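Local coordinates for alpha-L-rhamnosidase (Klebsiella oxytoca, PDB 4XHC), which hydrolyses glycosidic bonds to release terminal alpha-L-rhamnose from rhamnosides, as a two-domain member of glycoside hydrolase family 78, and binds rhamnose, at residues L107-S113 / L189-E195. Numbering follows the deposited sequence.
Sequences LHFLCQS and LQFTQIE
Phe109 and Phe191 leave their strands with different first torsions: the CG of Phe109 sits between its backbone N and carbonyl carbon (chi1 66°), that of Phe191 anti to the carbonyl carbon, beside the backbone N (chi1 -67°). This brings the edge of Phe191 toward the face of Phe109 in an offset edge-to-face pair, centroids 5.7 Å apart and planes at 64°. Cys111 closes over one face of Phe191, its CB 3.9 Å from Phe191 CD2, with SG oblique to the ring in a sulfur-aromatic contact. Ile194 CG1 packs against Phe109 CB on the same side of the sheet.

Across the other side, His108 and Glu195 run alongside each other. His108 ND1 gives a bent hydrogen bond to Glu195 OE2 (3.2 Å), meeting the carboxylate from above its plane. NE2 of the same imidazole is hydrogen-bonded to Glu164 OE2, on strand 163-166, so two carboxylates hold the ring's rotation and would tend to favour its protonated form.

The backbones pair antiparallel, with His108 N to Glu195 O at 3.0 Å and Glu195 N to His108 O at 2.9 Å. A beta bulge then shifts the register between Leu110 and Cys111: Leu110 N donates a hydrogen bond to Gln193 O, whereas Leu110 O takes the N-H of Thr192 (3.1 Å). The extra residue, Thr192, lays CG2 against the amide of Gln112.

These are the two inner strands of a four-stranded antiparallel sheet in the N-terminal domain, with 163-166 beyond 107-113 and 51-55 beyond 189-195. The Phe109, Cys111 and Phe191 face turns toward the six-stranded sheet, as in a beta sandwich: Leu156 and Leu158 of strand 153-158 pack on Phe109 and Cys111.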
# COMPACT_ATOMS: atom_id res chain seq x y z
N LEU A 107 8.23 -2.95 11.22
CA LEU A 107 7.68 -4.32 11.20
C LEU A 107 8.42 -5.26 10.23
O LEU A 107 8.72 -4.88 9.09
CB LEU A 107 6.20 -4.27 10.84
CG LEU A 107 5.40 -5.56 11.04
CD1 LEU A 107 5.21 -5.88 12.52
CD2 LEU A 107 4.04 -5.46 10.37
N HIS A 108 8.71 -6.47 10.69
CA HIS A 108 9.35 -7.52 9.89
C HIS A 108 8.51 -8.78 10.04
O HIS A 108 8.13 -9.11 11.16
CB HIS A 108 10.79 -7.78 10.40
CG HIS A 108 11.48 -8.94 9.76
ND1 HIS A 108 12.03 -9.97 10.50
CD2 HIS A 108 11.76 -9.23 8.47
CE1 HIS A 108 12.60 -10.85 9.68
NE2 HIS A 108 12.44 -10.42 8.45
N PHE A 109 8.19 -9.45 8.94
CA PHE A 109 7.56 -10.78 9.02
C PHE A 109 7.88 -11.68 7.83
O PHE A 109 8.26 -11.20 6.76
CB PHE A 109 6.04 -10.67 9.20
CG PHE A 109 5.32 -10.06 8.03
CD1 PHE A 109 5.03 -10.83 6.91
CD2 PHE A 109 4.93 -8.74 8.06
CE1 PHE A 109 4.37 -10.27 5.83
CE2 PHE A 109 4.27 -8.17 6.98
CZ PHE A 109 3.99 -8.94 5.86
N LEU A 110 7.76 -12.98 8.03
CA LEU A 110 7.92 -13.96 6.96
C LEU A 110 6.60 -14.67 6.78
O LEU A 110 5.91 -14.95 7.76
CB LEU A 110 8.98 -15.02 7.31
CG LEU A 110 10.42 -14.64 7.65
CD1 LEU A 110 11.28 -15.90 7.63
CD2 LEU A 110 10.98 -13.61 6.68
N CYS A 111 6.25 -14.99 5.54
CA CYS A 111 5.08 -15.81 5.28
C CYS A 111 5.24 -16.64 4.02
O CYS A 111 6.08 -16.34 3.17
CB CYS A 111 3.81 -14.94 5.20
SG CYS A 111 3.74 -13.77 3.83
N GLN A 112 4.42 -17.69 3.91
CA GLN A 112 4.56 -18.70 2.87
C GLN A 112 3.24 -19.36 2.49
O GLN A 112 2.25 -19.26 3.21
CB GLN A 112 5.54 -19.78 3.33
CG GLN A 112 5.10 -20.48 4.61
CD GLN A 112 6.14 -21.45 5.12
OE1 GLN A 112 7.31 -21.12 5.22
NE2 GLN A 112 5.71 -22.66 5.45
N SER A 113 3.26 -20.05 1.36
CA SER A 113 2.06 -20.69 0.81
C SER A 113 1.77 -22.02 1.48
O SER A 113 2.67 -22.65 2.02
CB SER A 113 2.25 -20.87 -0.71
OG SER A 113 1.57 -22.01 -1.21
N LEU A 189 -2.52 -18.88 3.18
CA LEU A 189 -1.36 -18.14 3.63
C LEU A 189 -1.01 -18.52 5.07
O LEU A 189 -1.89 -18.78 5.89
CB LEU A 189 -1.64 -16.65 3.53
CG LEU A 189 -0.40 -15.76 3.58
CD1 LEU A 189 0.47 -15.96 2.35
CD2 LEU A 189 -0.80 -14.31 3.73
N GLN A 190 0.29 -18.53 5.38
CA GLN A 190 0.79 -19.03 6.66
C GLN A 190 1.98 -18.19 7.11
O GLN A 190 3.00 -18.18 6.45
CB GLN A 190 1.19 -20.49 6.48
CG GLN A 190 1.75 -21.20 7.70
CD GLN A 190 1.94 -22.69 7.46
OE1 GLN A 190 2.17 -23.16 6.34
NE2 GLN A 190 1.83 -23.46 8.54
N PHE A 191 1.84 -17.49 8.23
CA PHE A 191 2.92 -16.67 8.77
C PHE A 191 3.84 -17.52 9.63
O PHE A 191 3.36 -18.37 10.37
CB PHE A 191 2.36 -15.54 9.62
CG PHE A 191 1.59 -14.53 8.83
CD1 PHE A 191 0.27 -14.73 8.51
CD2 PHE A 191 2.21 -13.38 8.37
CE1 PHE A 191 -0.43 -13.80 7.77
CE2 PHE A 191 1.52 -12.45 7.62
CZ PHE A 191 0.20 -12.66 7.32
N THR A 192 5.15 -17.34 9.50
CA THR A 192 6.11 -18.13 10.28
C THR A 192 6.91 -17.29 11.29
O THR A 192 7.55 -17.85 12.18
CB THR A 192 7.09 -18.93 9.39
OG1 THR A 192 8.02 -18.04 8.75
CG2 THR A 192 6.34 -19.73 8.33
N GLN A 193 6.91 -15.97 11.15
CA GLN A 193 7.62 -15.12 12.09
C GLN A 193 7.12 -13.70 12.00
O GLN A 193 6.88 -13.21 10.91
CB GLN A 193 9.12 -15.14 11.81
CG GLN A 193 9.89 -14.01 12.49
CD GLN A 193 11.40 -14.18 12.38
OE1 GLN A 193 11.91 -14.95 11.55
NE2 GLN A 193 12.13 -13.46 13.24
N ILE A 194 6.97 -13.05 13.14
CA ILE A 194 6.60 -11.65 13.18
C ILE A 194 7.37 -10.96 14.30
O ILE A 194 7.40 -11.45 15.42
CB ILE A 194 5.10 -11.46 13.44
CG1 ILE A 194 4.28 -12.26 12.41
CG2 ILE A 194 4.74 -9.98 13.39
CD1 ILE A 194 2.78 -12.03 12.47
N GLU A 195 7.98 -9.82 13.99
CA GLU A 195 8.68 -9.05 15.01
C GLU A 195 8.66 -7.56 14.69
O GLU A 195 8.41 -7.17 13.55
CB GLU A 195 10.13 -9.55 15.18
CG GLU A 195 11.04 -9.35 13.98
CD GLU A 195 12.46 -9.86 14.21
OE1 GLU A 195 12.71 -10.56 15.22
OE2 GLU A 195 13.34 -9.55 13.38